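Local coordinates for hyaluronoglucosaminidase (Apis mellifera, PDB 1FCQ), which hydrolyses hyaluronan as a glycoside hydrolase family 56 enzyme of bee venom, where it is also a major allergen, at residues 45-49 against 50-54; 87-90 against 91-94. All blocks are in the same frame, centred on the assembly; numbering follows the deposited sequence.

How the contacts relate
Both contacts are local and follow one another along the chain without nesting or crossing. Contact 1 comes first: residues 45-49 turn back over residues 50-54 and close the loop that leads into strand 51-55 of the TIM barrel. The chain then runs on to helix 84-98, whose middle turns form contact 2, residues 87-90 against 91-94; here helical bonds are closed rather than a loop. The centres lie about 18 Å apart, yet the two meet directly where L54 CD1 packs 4.1 Å from F91 CE1. The barrel strand is thereby joined to the helix packed outside it, which also meets helix 146-175.

Contact 1: residues 45-49 against 50-54; sequences KFRGE and EIAIL
The loop residues F46 to G48 double back over the start of strand 51-55 in a local contact of backbone bonds, a water bridge and a side-on, two-nitrogen arginine bond to a strand carbonyl. The strand belongs to the (beta/alpha) TIM barrel and pairs in parallel with strand 107-111. At the turn, G48 N gives a nearly straight hydrogen bond (168°) to I51 O, 3.1 Å away, an oxygen that also accepts from the N41 side chain. Farther along, direct backbone bonding gives way to a water, which donates to F46 O at 2.7 Å and accepts from I53 N. The same water lies over the centre of the F46 ring, on one of its faces.

R47 provides the grip beyond the water. With CG anti to its carbonyl carbon (chi1 -64°) and the chain extended from CG to NE, its aliphatic part runs along the strand, CB resting 3.8 Å from A52 CB, and delivers the guanidinium to the next carbonyl. NE and NH1 both bind I53 O side-on, close to the guanidinium plane but from opposite faces of the carbonyl plane. This shared acceptor fixes the rotation of the group, while F46 CD2 covers one guanidinium face and NH2 lies at the edge of the phenyl ring. The F46 ring also meets I53 CG2 obliquely, through CZ and CE2. Where the loop passes into the strand, E49 OE2 comes 3.8 Å from E50 OE1, the carboxylate planes 80° apart; the bond from W42 N to E49 OE1, the other oxygen, would probably offset some of the like charge. R47 NE lies 2.9 Å from I53 O and R47 NH1 3.1 Å from the same oxygen.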
ATOM      1  N   LYS A  45      17.028   8.980  -6.763  1.00 13.71           N
ATOM      2  CA  LYS A  45      16.574   7.851  -7.574  1.00 15.76           C
ATOM      3  C   LYS A  45      15.232   7.376  -7.027  1.00 13.74           C
ATOM      4  O   LYS A  45      14.975   7.515  -5.824  1.00 14.57           O
ATOM      5  CB  LYS A  45      17.626   6.740  -7.603  1.00 18.73           C
ATOM      6  CG  LYS A  45      18.765   7.066  -8.578  1.00 24.01           C
ATOM      7  CD  LYS A  45      19.703   5.870  -8.700  1.00 32.83           C
ATOM      8  CE  LYS A  45      20.796   6.101  -9.728  1.00 41.57           C
ATOM      9  NZ  LYS A  45      21.729   4.935  -9.784  1.00 42.19           N
ATOM     10  N   PHE A  46      14.398   6.797  -7.885  1.00 13.64           N
ATOM     11  CA  PHE A  46      13.087   6.347  -7.392  1.00 16.07           C
ATOM     12  C   PHE A  46      13.263   5.149  -6.448  1.00 14.02           C
ATOM     13  O   PHE A  46      12.573   5.058  -5.436  1.00 12.59           O
ATOM     14  CB  PHE A  46      12.134   5.988  -8.533  1.00 15.16           C
ATOM     15  CG  PHE A  46      10.700   5.786  -8.111  1.00 13.99           C
ATOM     16  CD1 PHE A  46      10.056   6.712  -7.297  1.00 16.27           C
ATOM     17  CD2 PHE A  46      10.007   4.668  -8.537  1.00 18.73           C
ATOM     18  CE1 PHE A  46       8.740   6.524  -6.910  1.00 15.57           C
ATOM     19  CE2 PHE A  46       8.691   4.479  -8.152  1.00 19.88           C
ATOM     20  CZ  PHE A  46       8.052   5.400  -7.346  1.00 16.87           C
ATOM     21  N   ARG A  47      14.138   4.233  -6.850  1.00 14.14           N
ATOM     22  CA  ARG A  47      14.380   3.053  -6.023  1.00 14.04           C
ATOM     23  C   ARG A  47      15.830   3.107  -5.552  1.00 13.45           C
ATOM     24  O   ARG A  47      16.706   3.155  -6.423  1.00 17.43           O
ATOM     25  CB  ARG A  47      14.126   1.758  -6.793  1.00 14.23           C
ATOM     26  CG  ARG A  47      12.668   1.634  -7.211  1.00 15.77           C
ATOM     27  CD  ARG A  47      12.355   0.365  -7.999  1.00 16.57           C
ATOM     28  NE  ARG A  47      10.920   0.412  -8.263  1.00 19.32           N
ATOM     29  CZ  ARG A  47      10.354   1.046  -9.283  1.00 22.25           C
ATOM     30  NH1 ARG A  47       9.031   1.024  -9.335  1.00 21.81           N
ATOM     31  NH2 ARG A  47      11.120   1.638 -10.205  1.00 18.14           N
ATOM     32  N   GLY A  48      16.034   3.079  -4.242  1.00 13.23           N
ATOM     33  CA  GLY A  48      17.407   3.172  -3.752  1.00 16.30           C
ATOM     34  C   GLY A  48      17.527   2.615  -2.349  1.00 17.16           C
ATOM     35  O   GLY A  48      16.650   1.864  -1.924  1.00 17.77           O
ATOM     36  N   GLU A  49      18.558   3.034  -1.621  1.00 16.94           N
ATOM     37  CA  GLU A  49      18.801   2.495  -0.295  1.00 17.93           C
ATOM     38  C   GLU A  49      17.792   2.863   0.780  1.00 16.87           C
ATOM     39  O   GLU A  49      17.733   2.132   1.774  1.00 17.38           O
ATOM     40  CB  GLU A  49      20.225   2.812   0.180  1.00 19.34           C
ATOM     41  CG  GLU A  49      20.472   4.219   0.624  1.00 21.80           C
ATOM     42  CD  GLU A  49      20.377   5.344  -0.387  1.00 24.45           C
ATOM     43  OE1 GLU A  49      20.315   5.144  -1.612  1.00 28.09           O
ATOM     44  OE2 GLU A  49      20.398   6.490   0.111  1.00 33.59           O
ATOM     45  N   GLU A  50      17.028   3.930   0.626  1.00 14.25           N
ATOM     46  CA  GLU A  50      16.050   4.318   1.635  1.00 13.30           C
ATOM     47  C   GLU A  50      14.703   3.637   1.406  1.00 12.70           C
ATOM     48  O   GLU A  50      14.112   3.171   2.377  1.00 13.61           O
ATOM     49  CB  GLU A  50      15.812   5.834   1.619  1.00 16.44           C
ATOM     50  CG  GLU A  50      17.060   6.618   1.980  1.00 17.33           C
ATOM     51  CD  GLU A  50      17.566   6.340   3.380  1.00 20.62           C
ATOM     52  OE1 GLU A  50      18.788   6.527   3.577  1.00 32.31           O
ATOM     53  OE2 GLU A  50      16.826   5.977   4.299  1.00 20.93           O
ATOM     54  N   ILE A  51      14.258   3.608   0.155  1.00 12.61           N
ATOM     55  CA  ILE A  51      12.945   3.018  -0.140  1.00 12.74           C
ATOM     56  C   ILE A  51      12.836   2.573  -1.589  1.00 14.09           C
ATOM     57  O   ILE A  51      13.457   3.134  -2.499  1.00 12.59           O
ATOM     58  CB  ILE A  51      11.816   4.015   0.223  1.00 15.07           C
ATOM     59  CG1 ILE A  51      10.422   3.400   0.051  1.00 13.22           C
ATOM     60  CG2 ILE A  51      11.942   5.284  -0.620  1.00 14.25           C
ATOM     61  CD1 ILE A  51       9.324   4.154   0.799  1.00 12.79           C
ATOM     62  N   ALA A  52      12.033   1.523  -1.826  1.00 12.60           N
ATOM     63  CA  ALA A  52      11.754   1.031  -3.164  1.00 11.31           C
ATOM     64  C   ALA A  52      10.351   0.408  -3.173  1.00 13.00           C
ATOM     65  O   ALA A  52      10.056  -0.423  -2.310  1.00 14.07           O
ATOM     66  CB  ALA A  52      12.765   0.003  -3.658  1.00 14.32           C
ATOM     67  N   ILE A  53       9.504   0.872  -4.081  1.00 12.65           N
ATOM     68  CA  ILE A  53       8.159   0.311  -4.217  1.00 11.72           C
ATOM     69  C   ILE A  53       8.119  -0.518  -5.496  1.00 13.45           C
ATOM     70  O   ILE A  53       8.668  -0.170  -6.540  1.00 16.23           O
ATOM     71  CB  ILE A  53       7.038   1.342  -4.168  1.00 13.23           C
ATOM     72  CG1 ILE A  53       5.628   0.721  -4.226  1.00 13.96           C
ATOM     73  CG2 ILE A  53       7.157   2.319  -5.343  1.00 16.12           C
ATOM     74  CD1 ILE A  53       4.580   1.685  -3.676  1.00 14.45           C
ATOM     75  N   LEU A  54       7.491  -1.698  -5.397  1.00 12.02           N
ATOM     76  CA  LEU A  54       7.362  -2.575  -6.555  1.00 13.89           C
ATOM     77  C   LEU A  54       5.903  -2.572  -7.004  1.00 13.15           C
ATOM     78  O   LEU A  54       5.031  -2.972  -6.230  1.00 13.18           O
ATOM     79  CB  LEU A  54       7.769  -4.018  -6.213  1.00 13.10           C
ATOM     80  CG  LEU A  54       9.222  -4.159  -5.744  1.00 14.20           C
ATOM     81  CD1 LEU A  54       9.464  -5.618  -5.386  1.00 14.05           C
ATOM     82  CD2 LEU A  54      10.196  -3.695  -6.815  1.00 19.45           C
TER
HETATM   83  O   HOH W   1      10.306   3.531  -5.282  1.00 14.30           O

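Contact 2: residues 87-90 against 91-94; sequences HLQV and FRDH
V90 and H94, one helical turn apart, lie side by side and point the same way, with the valine methyl CG1 over one face of the imidazole. CG1 stands 4.0 Å from the centroid of the H94 ring, 29° off the ring normal, a CH-pi contact. The torsions account for it: V90 CG1 is anti to its own backbone N (chi1 179°) and so reaches forward along the helix, whereas H94 CG is anti to its carbonyl carbon, swinging the ring back toward V90.

Q89 and R92 also run alongside each other, their amide and guanidinium planes 54° apart. The arginine chain is bent at chi2 and chi3, bends that bring the guanidinium round beside Q89; there NH2 makes a weak hydrogen bond to Q89 O (3.5 Å), the carbonyl approaching at the edge of the guanidinium near its plane. From the neighbouring position, D93 OD1 forms a salt bridge with R92 NE at 2.9 Å, so the bent chain is held chiefly by the carboxylate, with the weak carbonyl bond beside it.

These pairings ride on regular alpha-helical geometry in helix 84-98, one of the helices that surround the strands of the TIM barrel, with i to i+4 bonds such as F91 N to H87 O (2.8 Å) and H94 N to V90 O (2.9 Å). Q89 O is shared: D93 N reaches it with a nearly straight N-H, in addition to the weak arginine bond.

On the buried flank, F91 CB approaches the H87 ring obliquely. Both residues touch T168 of helix 146-175, and the H87 ring also meets the rings of F60 and F164.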
ATOM      1  N   HIS A  87       4.161 -17.114 -11.039  1.00 14.81           N
ATOM      2  CA  HIS A  87       4.186 -15.833 -10.324  1.00 13.37           C
ATOM      3  C   HIS A  87       5.500 -15.614  -9.590  1.00 12.97           C
ATOM      4  O   HIS A  87       6.103 -14.524  -9.703  1.00 13.39           O
ATOM      5  CB  HIS A  87       3.013 -15.779  -9.340  1.00 13.84           C
ATOM      6  CG  HIS A  87       3.169 -14.632  -8.384  1.00 16.17           C
ATOM      7  ND1 HIS A  87       3.402 -14.726  -7.030  1.00 17.45           N
ATOM      8  CD2 HIS A  87       3.177 -13.317  -8.688  1.00 11.67           C
ATOM      9  CE1 HIS A  87       3.507 -13.499  -6.563  1.00 10.12           C
ATOM     10  NE2 HIS A  87       3.371 -12.612  -7.533  1.00 19.48           N
ATOM     11  N   LEU A  88       5.968 -16.610  -8.832  1.00 13.07           N
ATOM     12  CA  LEU A  88       7.205 -16.407  -8.073  1.00 13.21           C
ATOM     13  C   LEU A  88       8.429 -16.222  -8.960  1.00 14.06           C
ATOM     14  O   LEU A  88       9.340 -15.458  -8.601  1.00 16.58           O
ATOM     15  CB  LEU A  88       7.440 -17.559  -7.079  1.00 12.03           C
ATOM     16  CG  LEU A  88       6.347 -17.663  -6.013  1.00 14.01           C
ATOM     17  CD1 LEU A  88       6.523 -18.912  -5.157  1.00 16.31           C
ATOM     18  CD2 LEU A  88       6.336 -16.399  -5.155  1.00 18.44           C
ATOM     19  N   GLN A  89       8.458 -16.888 -10.106  1.00 16.68           N
ATOM     20  CA  GLN A  89       9.579 -16.714 -11.034  1.00 19.68           C
ATOM     21  C   GLN A  89       9.599 -15.296 -11.603  1.00 16.02           C
ATOM     22  O   GLN A  89      10.644 -14.644 -11.674  1.00 17.08           O
ATOM     23  CB  GLN A  89       9.536 -17.758 -12.139  1.00 19.77           C
ATOM     24  CG  GLN A  89       9.788 -19.179 -11.646  1.00 28.58           C
ATOM     25  CD  GLN A  89      10.440 -20.025 -12.726  1.00 44.12           C
ATOM     26  OE1 GLN A  89      11.609 -19.800 -13.049  1.00 47.45           O
ATOM     27  NE2 GLN A  89       9.694 -20.976 -13.272  1.00 42.91           N
ATOM     28  N   VAL A  90       8.422 -14.801 -11.989  1.00 15.07           N
ATOM     29  CA  VAL A  90       8.349 -13.443 -12.523  1.00 18.20           C
ATOM     30  C   VAL A  90       8.678 -12.449 -11.414  1.00 14.79           C
ATOM     31  O   VAL A  90       9.431 -11.504 -11.618  1.00 18.31           O
ATOM     32  CB  VAL A  90       6.990 -13.132 -13.145  1.00 14.62           C
ATOM     33  CG1 VAL A  90       6.944 -11.695 -13.664  1.00 18.62           C
ATOM     34  CG2 VAL A  90       6.699 -14.096 -14.301  1.00 18.09           C
ATOM     35  N   PHE A  91       8.132 -12.676 -10.215  1.00 13.89           N
ATOM     36  CA  PHE A  91       8.389 -11.796  -9.085  1.00 14.35           C
ATOM     37  C   PHE A  91       9.884 -11.701  -8.799  1.00 16.09           C
ATOM     38  O   PHE A  91      10.389 -10.604  -8.585  1.00 15.04           O
ATOM     39  CB  PHE A  91       7.687 -12.287  -7.806  1.00 13.83           C
ATOM     40  CG  PHE A  91       7.978 -11.402  -6.618  1.00 14.83           C
ATOM     41  CD1 PHE A  91       7.378 -10.157  -6.513  1.00 15.53           C
ATOM     42  CD2 PHE A  91       8.860 -11.809  -5.638  1.00 13.22           C
ATOM     43  CE1 PHE A  91       7.639  -9.342  -5.427  1.00 16.00           C
ATOM     44  CE2 PHE A  91       9.106 -11.011  -4.541  1.00 18.65           C
ATOM     45  CZ  PHE A  91       8.505  -9.767  -4.436  1.00 17.11           C
ATOM     46  N   ARG A  92      10.553 -12.854  -8.776  1.00 14.11           N
ATOM     47  CA  ARG A  92      11.992 -12.817  -8.531  1.00 15.37           C
ATOM     48  C   ARG A  92      12.699 -11.916  -9.536  1.00 18.15           C
ATOM     49  O   ARG A  92      13.516 -11.075  -9.172  1.00 16.98           O
ATOM     50  CB  ARG A  92      12.611 -14.217  -8.580  1.00 19.32           C
ATOM     51  CG  ARG A  92      14.117 -14.103  -8.311  1.00 27.15           C
ATOM     52  CD  ARG A  92      14.950 -14.917  -9.280  1.00 40.69           C
ATOM     53  NE  ARG A  92      14.157 -15.198 -10.475  1.00 45.21           N
ATOM     54  CZ  ARG A  92      14.436 -16.201 -11.287  1.00 47.68           C
ATOM     55  NH1 ARG A  92      15.467 -17.005 -11.087  1.00 50.68           N
ATOM     56  NH2 ARG A  92      13.615 -16.344 -12.307  1.00 48.51           N
ATOM     57  N   ASP A  93      12.397 -12.098 -10.826  1.00 15.46           N
ATOM     58  CA  ASP A  93      13.040 -11.262 -11.847  1.00 17.10           C
ATOM     59  C   ASP A  93      12.711  -9.789 -11.683  1.00 15.33           C
ATOM     60  O   ASP A  93      13.583  -8.940 -11.830  1.00 18.67           O
ATOM     61  CB  ASP A  93      12.640 -11.730 -13.244  1.00 19.31           C
ATOM     62  CG  ASP A  93      13.332 -13.031 -13.612  1.00 17.16           C
ATOM     63  OD1 ASP A  93      14.130 -13.569 -12.831  1.00 19.42           O
ATOM     64  OD2 ASP A  93      13.019 -13.506 -14.722  1.00 20.70           O
ATOM     65  N   HIS A  94      11.460  -9.466 -11.355  1.00 15.69           N
ATOM     66  CA  HIS A  94      11.081  -8.068 -11.150  1.00 18.80           C
ATOM     67  C   HIS A  94      11.848  -7.478  -9.966  1.00 18.25           C
ATOM     68  O   HIS A  94      12.382  -6.372 -10.043  1.00 19.08           O
ATOM     69  CB  HIS A  94       9.583  -7.907 -10.910  1.00 17.05           C
ATOM     70  CG  HIS A  94       8.671  -7.911 -12.088  1.00 29.32           C
ATOM     71  ND1 HIS A  94       9.110  -7.565 -13.349  1.00 33.27           N
ATOM     72  CD2 HIS A  94       7.346  -8.189 -12.229  1.00 26.39           C
ATOM     73  CE1 HIS A  94       8.109  -7.649 -14.201  1.00 29.45           C
ATOM     74  NE2 HIS A  94       7.025  -8.025 -13.549  1.00 32.76           N
TER